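Local coordinates for protein glutaryl-CoA dehydrogenase (Mycobacterium smegmatis, PDB 3SF6) that is a flavoprotein of the acyl-CoA dehydrogenase family, a four-chain assembly modelled here with bound dihydroflavine-adenine dinucleotide, at residues I24-N27 with A28-A32; D39-R42 with S43-R47; V69-E73 with L74-G78. All blocks are in the same frame, centred on the assembly; numbering follows the deposited sequence. Where two conformers were deposited one is given.

Contact 1: residues I24-N27 with A28-A32; sequences IGIN and AVLSA. With SO4 (sulfate ion), chain S.
Ile-26 and Leu-30 lie side by side and point the same way, the CG2 branch of Ile-26 resting 3.9 Å from CD1 of Leu-30. The beta-branch of Ile-26 makes this possible: CG2 stands anti to the backbone N while CG1 lies beside it, anti to the carbonyl carbon (chi1 -69°), so one side chain can meet Leu-30 and also reach Tyr-311 and Phe-315 of helix 298-327. Leu-30 spreads over Arg-35 and Arg-38 of helix 32-49, and its CG sits 3.6 Å from the carbonyl O of Ile-26. Both aliphatic residues are buried, as suits a short connection pressed between two helices.

That connection starts with a Schellman motif. Gly-25 is its C-prime residue, ending helix 20-24 with a positive phi of 81° that glycine adopts readily. A tight turn follows, in which Val-29 N donates to Ile-26 O at 3.0 Å and Leu-30 N to Asn-27 O at 3.2 Å; each N-H arrives from above the carbonyl plane. Asn-27 O also accepts from Arg-35, and the amide oxygen OD1 of Asn-27 is taken by Arg-38, a role that suits a short polar side chain at the surface. Val-29 turns its CG2 back to within 3.2 Å of Ile-26 O and packs against His-320 of the second subunit. Next comes Ser-31, the N-cap of helix 32-49: its OG caps a backbone N of the first turn, and its own N donates to Glu-34. Ala-32 N gives a 2.9 Å hydrogen bond to O2 of a sulfate ion, probably from the crystallisation liquor, that Arg-35 also holds.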
loop_
_atom_site.group_PDB
_atom_site.type_symbol
_atom_site.label_atom_id
_atom_site.label_comp_id
_atom_site.label_asym_id
_atom_site.label_seq_id
_atom_site.Cartn_x
_atom_site.Cartn_y
_atom_site.Cartn_z
ATOM N N ILE A 24 -6.496 -16.677 -16.185
ATOM C CA ILE A 24 -5.101 -17.035 -15.864
ATOM C C ILE A 24 -4.616 -18.178 -16.750
ATOM O O ILE A 24 -3.463 -18.139 -17.237
ATOM C CB ILE A 24 -4.927 -17.323 -14.376
ATOM C CG1 ILE A 24 -5.184 -16.044 -13.582
ATOM C CG2 ILE A 24 -3.508 -17.849 -14.066
ATOM C CD1 ILE A 24 -5.640 -16.302 -12.153
ATOM N N GLY A 25 -5.506 -19.119 -17.065
ATOM C CA GLY A 25 -5.217 -20.317 -17.858
ATOM C C GLY A 25 -4.570 -21.429 -17.057
ATOM O O GLY A 25 -3.492 -21.915 -17.408
ATOM N N ILE A 26 -5.201 -21.837 -15.969
ATOM C CA ILE A 26 -4.602 -22.793 -15.045
ATOM C C ILE A 26 -4.603 -24.222 -15.538
ATOM O O ILE A 26 -3.586 -24.907 -15.438
ATOM C CB ILE A 26 -5.280 -22.662 -13.672
ATOM C CG1 ILE A 26 -4.850 -21.309 -13.087
ATOM C CG2 ILE A 26 -4.944 -23.894 -12.786
ATOM C CD1 ILE A 26 -5.473 -20.954 -11.734
ATOM N N ASN A 27 -5.718 -24.704 -16.103
ATOM C CA ASN A 27 -5.776 -26.115 -16.492
ATOM C C ASN A 27 -4.705 -26.520 -17.474
ATOM O O ASN A 27 -4.214 -27.641 -17.430
ATOM C CB ASN A 27 -7.161 -26.459 -17.064
ATOM C CG ASN A 27 -8.190 -26.636 -16.004
ATOM O OD1 ASN A 27 -7.880 -26.887 -14.832
ATOM N ND2 ASN A 27 -9.468 -26.570 -16.411
ATOM N N ALA A 28 -4.309 -25.592 -18.346
ATOM C CA ALA A 28 -3.337 -25.885 -19.364
ATOM C C ALA A 28 -1.920 -26.096 -18.829
ATOM O O ALA A 28 -1.082 -26.694 -19.521
ATOM C CB ALA A 28 -3.363 -24.779 -20.486
ATOM N N VAL A 29 -1.635 -25.655 -17.604
ATOM C CA VAL A 29 -0.331 -25.934 -17.006
ATOM C C VAL A 29 -0.293 -27.058 -15.962
ATOM O O VAL A 29 0.731 -27.251 -15.288
ATOM C CB VAL A 29 0.321 -24.671 -16.456
ATOM C CG1 VAL A 29 0.685 -23.698 -17.680
ATOM C CG2 VAL A 29 -0.548 -24.058 -15.402
ATOM N N LEU A 30 -1.396 -27.803 -15.880
ATOM C CA LEU A 30 -1.525 -29.002 -15.049
ATOM C C LEU A 30 -1.671 -30.228 -15.926
ATOM O O LEU A 30 -2.028 -30.122 -17.118
ATOM C CB LEU A 30 -2.742 -28.890 -14.142
ATOM C CG LEU A 30 -2.774 -27.651 -13.233
ATOM C CD1 LEU A 30 -4.089 -27.646 -12.454
ATOM C CD2 LEU A 30 -1.586 -27.616 -12.283
ATOM N N SER A 31 -1.361 -31.386 -15.357
ATOM C CA SER A 31 -1.583 -32.656 -16.028
ATOM C C SER A 31 -2.998 -33.156 -15.771
ATOM O O SER A 31 -3.667 -32.719 -14.817
ATOM C CB SER A 31 -0.583 -33.682 -15.542
ATOM O OG SER A 31 -0.847 -34.060 -14.222
ATOM N N ALA A 32 -3.413 -34.137 -16.570
ATOM C CA ALA A 32 -4.728 -34.775 -16.377
ATOM C C ALA A 32 -4.787 -35.458 -14.998
ATOM O O ALA A 32 -5.827 -35.401 -14.330
ATOM C CB ALA A 32 -4.995 -35.784 -17.510
HETATM S S SO4 S . -2.260 -33.755 -20.038
HETATM O O1 SO4 S . -1.206 -33.430 -21.012
HETATM O O2 SO4 S . -1.812 -34.622 -18.933
HETATM O O3 SO4 S . -3.028 -34.734 -20.868
HETATM O O4 SO4 S . -3.088 -32.526 -19.729
#

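Contact 2: residues D39-R42 with S43-R47; sequences DTVR and SVVQR
Ser-43 and Asp-39 are joined by a backbone hydrogen bond of 3.0 Å from Ser-43 N to Asp-39 O, one of four successive i to i+4 bonds between 39-42 and 43-46, within helix 32-49. Val-44 N, Val-45 N and Gln-46 N continue the series to the carbonyls of Thr-40, Val-41 and Arg-42. The Val-45 bond is 2.9 Å from N to Val-41 O and runs nearly along the C=O axis. At 45-47 the helix has a wider pi-type turn, although Arg-47 N still bonds Ser-43 O.

The hydroxyl of Ser-43, anti to its own backbone N at chi1 -177°, accepts from Arg-47 NE at 2.8 Å. It lies at the edge of the guanidinium, close to its plane, and the second approach, from NH2 of Arg-47, is weak. Ser-43 O, the acceptor of Arg-47 N, is placed over one face of the same guanidinium, toward its rim. Thr-40 OG1 turns back to the carbonyl of Glu-36, a common way for threonine to settle its hydroxyl inside a helix.

Arg-42 and Gln-46 run alongside each other; Gln-46 has two conformers, so the details of this pairing are not certain. The charged end of Arg-42 goes on to a salt bridge with Glu-100. On the buried side Val-41 CG1 and Val-45 CG2 pack one turn apart, 4.3 Å from each other, and these short valines let the helix lie close to Ala-97 and Leu-101 of helix 91-104. Since Arg-274 lies close to Arg-42, the carboxylate of Glu-100 probably offsets two neighbouring positive charges.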
loop_
_atom_site.group_PDB
_atom_site.type_symbol
_atom_site.label_atom_id
_atom_site.label_comp_id
_atom_site.label_asym_id
_atom_site.label_seq_id
_atom_site.Cartn_x
_atom_site.Cartn_y
_atom_site.Cartn_z
ATOM N N ASP A 39 -10.076 -32.269 -8.853
ATOM C CA ASP A 39 -11.505 -32.391 -9.051
ATOM C C ASP A 39 -12.134 -33.293 -8.001
ATOM O O ASP A 39 -13.271 -33.043 -7.498
ATOM C CB ASP A 39 -11.777 -32.953 -10.459
ATOM C CG ASP A 39 -11.474 -31.964 -11.577
ATOM O OD1 ASP A 39 -11.264 -30.766 -11.294
ATOM O OD2 ASP A 39 -11.406 -32.428 -12.745
ATOM N N THR A 40 -11.423 -34.369 -7.680
ATOM C CA THR A 40 -11.895 -35.327 -6.658
ATOM C C THR A 40 -12.018 -34.654 -5.282
ATOM O O THR A 40 -13.023 -34.807 -4.576
ATOM C CB THR A 40 -10.945 -36.549 -6.564
ATOM O OG1 THR A 40 -10.977 -37.260 -7.808
ATOM C CG2 THR A 40 -11.408 -37.496 -5.465
ATOM N N VAL A 41 -11.009 -33.885 -4.909
ATOM C CA VAL A 41 -11.036 -33.196 -3.644
ATOM C C VAL A 41 -12.082 -32.086 -3.660
ATOM O O VAL A 41 -12.841 -31.911 -2.690
ATOM C CB VAL A 41 -9.653 -32.643 -3.267
ATOM C CG1 VAL A 41 -9.671 -31.903 -1.916
ATOM C CG2 VAL A 41 -8.600 -33.773 -3.184
ATOM N N ARG A 42 -12.208 -31.372 -4.778
ATOM C CA ARG A 42 -13.255 -30.343 -4.873
ATOM C C ARG A 42 -14.633 -30.956 -4.612
ATOM O O ARG A 42 -15.471 -30.366 -3.915
ATOM C CB ARG A 42 -13.216 -29.678 -6.248
ATOM C CG ARG A 42 -14.206 -28.532 -6.412
ATOM C CD ARG A 42 -14.066 -27.889 -7.774
ATOM N NE ARG A 42 -12.775 -27.242 -7.932
ATOM C CZ ARG A 42 -12.309 -26.761 -9.073
ATOM N NH1 ARG A 42 -13.044 -26.817 -10.188
ATOM N NH2 ARG A 42 -11.134 -26.206 -9.119
ATOM N N SER A 43 -14.890 -32.129 -5.183
ATOM C CA SER A 43 -16.189 -32.781 -5.002
ATOM C C SER A 43 -16.423 -33.168 -3.554
ATOM O O SER A 43 -17.514 -32.949 -3.016
ATOM C CB SER A 43 -16.313 -34.000 -5.923
ATOM O OG SER A 43 -17.604 -34.557 -5.778
ATOM N N VAL A 44 -15.383 -33.664 -2.889
ATOM C CA VAL A 44 -15.464 -33.981 -1.450
ATOM C C VAL A 44 -15.810 -32.717 -0.646
ATOM O O VAL A 44 -16.683 -32.746 0.248
ATOM C CB VAL A 44 -14.168 -34.638 -0.905
ATOM C CG1 VAL A 44 -14.247 -34.813 0.626
ATOM C CG2 VAL A 44 -13.882 -36.010 -1.572
ATOM N N VAL A 45 -15.159 -31.606 -0.980
ATOM C CA VAL A 45 -15.422 -30.374 -0.279
ATOM C C VAL A 45 -16.841 -29.882 -0.484
ATOM O O VAL A 45 -17.527 -29.519 0.490
ATOM C CB VAL A 45 -14.389 -29.315 -0.653
ATOM C CG1 VAL A 45 -14.783 -27.910 -0.120
ATOM C CG2 VAL A 45 -13.011 -29.787 -0.146
ATOM N N GLN A 46 -17.300 -29.918 -1.726
ATOM C CA GLN A 46 -18.647 -29.445 -2.050
ATOM C C GLN A 46 -19.699 -30.311 -1.352
ATOM O O GLN A 46 -20.713 -29.808 -0.896
ATOM C CB GLN A 46 -18.850 -29.415 -3.574
ATOM C CG GLN A 46 -18.061 -28.269 -4.247
ATOM C CD GLN A 46 -18.060 -28.320 -5.779
ATOM O OE1 GLN A 46 -18.434 -29.317 -6.382
ATOM N NE2 GLN A 46 -17.608 -27.240 -6.403
ATOM N N ARG A 47 -19.438 -31.606 -1.240
ATOM C CA ARG A 47 -20.426 -32.533 -0.686
ATOM C C ARG A 47 -20.399 -32.683 0.826
ATOM O O ARG A 47 -21.473 -32.753 1.460
ATOM C CB ARG A 47 -20.303 -33.888 -1.388
ATOM C CG ARG A 47 -20.721 -33.789 -2.885
ATOM C CD ARG A 47 -20.672 -35.126 -3.603
ATOM N NE ARG A 47 -19.306 -35.615 -3.868
ATOM C CZ ARG A 47 -18.592 -36.408 -3.054
ATOM N NH1 ARG A 47 -19.097 -36.842 -1.896
ATOM N NH2 ARG A 47 -17.353 -36.779 -3.398
#

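Contact 3: residues V69-E73 with L74-G78; sequences VELGE and LGLLG
The carbonyl O of Leu-71 receives two N-H groups as helix 64-73 ends: Leu-76 N comes in at 3.0 Å with a fairly straight N-H angle of 159°, and Leu-74 N adds a weak, bent bond. Leu-74 N points mainly to Glu-70 O, 3.1 Å away, so it is shared between two carbonyls. Gly-75 N closes on Gly-72 O at 2.9 Å, approaching from above the carbonyl plane. The bonds from Leu-76 N to Leu-71 O and from Gly-75 N to Gly-72 O form a Schellman motif, in which the chain turns out of the helix through the positive phi of Gly-75 (89°). A side chain there would press on the preceding carbonyl oxygen, which explains the glycine.

The leucines then fold back over the last turn. Leu-71 and Leu-76 cross at about a right angle, CD2 of Leu-71 meeting CD1 of Leu-76 at 3.9 Å. This is the apolar contact that commonly accompanies a Schellman motif, made by the residues flanking its reversal. Leu-77 bends toward the helix and sets its CD1 3.6 Å from Gly-72 CA; with no side chain on Gly-72, the methyl can settle directly against the backbone. Leu-71 and Leu-77 both continue onto Val-112 of helix 106-126.

On the side facing helix 32-49, Leu-74 lies alongside Glu-70, pointing the same way, and its CD1 comes 4.1 Å from Glu-70 CG. With CG beside the backbone N, at chi1 -75°, Leu-74 also brings its CG to 3.3 Å from Glu-70 O. The long aliphatic stem of Glu-70 thus serves as an apolar partner and packs on Arg-48 as well. The carbonyls of Glu-70, Leu-71 and Gly-72 are therefore spent on the chain's own return, and the buried Leu-71, Leu-76 and Leu-77 probably keep water from the bond at Leu-71 O.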
loop_
_atom_site.group_PDB
_atom_site.type_symbol
_atom_site.label_atom_id
_atom_site.label_comp_id
_atom_site.label_asym_id
_atom_site.label_seq_id
_atom_site.Cartn_x
_atom_site.Cartn_y
_atom_site.Cartn_z
ATOM N N VAL A 69 -12.082 -39.630 10.116
ATOM C CA VAL A 69 -12.323 -40.927 9.504
ATOM C C VAL A 69 -12.789 -40.780 8.061
ATOM O O VAL A 69 -12.324 -41.474 7.152
ATOM C CB VAL A 69 -13.321 -41.775 10.327
ATOM C CG1 VAL A 69 -13.776 -43.014 9.490
ATOM C CG2 VAL A 69 -12.668 -42.185 11.604
ATOM N N GLU A 70 -13.743 -39.886 7.839
ATOM C CA GLU A 70 -14.240 -39.643 6.492
ATOM C C GLU A 70 -13.113 -39.263 5.535
ATOM O O GLU A 70 -13.017 -39.781 4.411
ATOM C CB GLU A 70 -15.329 -38.538 6.534
ATOM C CG GLU A 70 -16.017 -38.284 5.225
ATOM C CD GLU A 70 -17.229 -37.329 5.355
ATOM O OE1 GLU A 70 -17.394 -36.718 6.421
ATOM O OE2 GLU A 70 -18.014 -37.186 4.379
ATOM N N LEU A 71 -12.301 -38.296 5.949
ATOM C CA LEU A 71 -11.224 -37.800 5.099
ATOM C C LEU A 71 -10.148 -38.872 4.875
ATOM O O LEU A 71 -9.654 -39.052 3.764
ATOM C CB LEU A 71 -10.587 -36.554 5.720
ATOM C CG LEU A 71 -11.521 -35.356 5.832
ATOM C CD1 LEU A 71 -10.862 -34.200 6.625
ATOM C CD2 LEU A 71 -11.983 -34.912 4.420
ATOM N N GLY A 72 -9.817 -39.606 5.933
ATOM C CA GLY A 72 -8.817 -40.667 5.822
ATOM C C GLY A 72 -9.258 -41.763 4.884
ATOM O O GLY A 72 -8.474 -42.233 4.053
ATOM N N GLU A 73 -10.518 -42.193 5.031
ATOM C CA GLU A 73 -11.042 -43.243 4.181
ATOM C C GLU A 73 -11.149 -42.789 2.727
ATOM O O GLU A 73 -11.101 -43.611 1.832
ATOM C CB GLU A 73 -12.326 -43.812 4.778
ATOM C CG GLU A 73 -11.963 -44.539 6.127
ATOM C CD GLU A 73 -13.107 -45.362 6.727
ATOM O OE1 GLU A 73 -14.272 -45.193 6.327
ATOM O OE2 GLU A 73 -12.825 -46.136 7.663
ATOM N N LEU A 74 -11.217 -41.473 2.510
ATOM C CA LEU A 74 -11.182 -40.868 1.170
ATOM C C LEU A 74 -9.768 -40.678 0.619
ATOM O O LEU A 74 -9.590 -40.227 -0.537
ATOM C CB LEU A 74 -11.955 -39.524 1.151
ATOM C CG LEU A 74 -13.497 -39.690 1.167
ATOM C CD1 LEU A 74 -14.202 -38.419 1.560
ATOM C CD2 LEU A 74 -14.016 -40.199 -0.190
ATOM N N GLY A 75 -8.751 -40.979 1.421
ATOM C CA GLY A 75 -7.355 -40.914 0.949
ATOM C C GLY A 75 -6.685 -39.553 1.139
ATOM O O GLY A 75 -5.577 -39.299 0.615
ATOM N N LEU A 76 -7.302 -38.729 1.972
ATOM C CA LEU A 76 -6.903 -37.316 2.109
ATOM C C LEU A 76 -5.995 -37.005 3.304
ATOM O O LEU A 76 -5.674 -35.835 3.531
ATOM C CB LEU A 76 -8.138 -36.422 2.100
ATOM C CG LEU A 76 -9.051 -36.577 0.891
ATOM C CD1 LEU A 76 -10.263 -35.627 1.031
ATOM C CD2 LEU A 76 -8.320 -36.378 -0.458
ATOM N N LEU A 77 -5.586 -38.023 4.055
ATOM C CA LEU A 77 -4.666 -37.852 5.194
ATOM C C LEU A 77 -3.339 -38.477 4.856
ATOM O O LEU A 77 -3.246 -39.660 4.554
ATOM C CB LEU A 77 -5.256 -38.469 6.468
ATOM C CG LEU A 77 -6.597 -37.860 6.904
ATOM C CD1 LEU A 77 -7.062 -38.532 8.185
ATOM C CD2 LEU A 77 -6.524 -36.317 7.098
ATOM N N GLY A 78 -2.289 -37.684 4.935
ATOM C CA GLY A 78 -0.969 -38.159 4.559
ATOM C C GLY A 78 -0.770 -38.187 3.065
ATOM O O GLY A 78 0.032 -38.967 2.556
#

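Contacts 2 and 3 are directly joined: Val-44 CG1 lies 3.7 Å from Leu-74 CD1, and Val-41 packs on Leu-76, so helix 32-49 is fastened to the end of helix 64-73 within the N-terminal domain. Contact 1 touches neither, its nearest atoms about 6 Å from contact 2, though it leads into the same helix 32-49. All three mix buried and exposed residues. Contacts 1 and 3 share glycine-based Schellman helix ends, whereas contact 2 lies wholly within a helix, with polar pairs on its outer side. Contact 1 alone meets another subunit; contact 3 is the most leucine-rich, its Leu-77 side chain about 14 Å from the dihydroflavine-adenine dinucleotide.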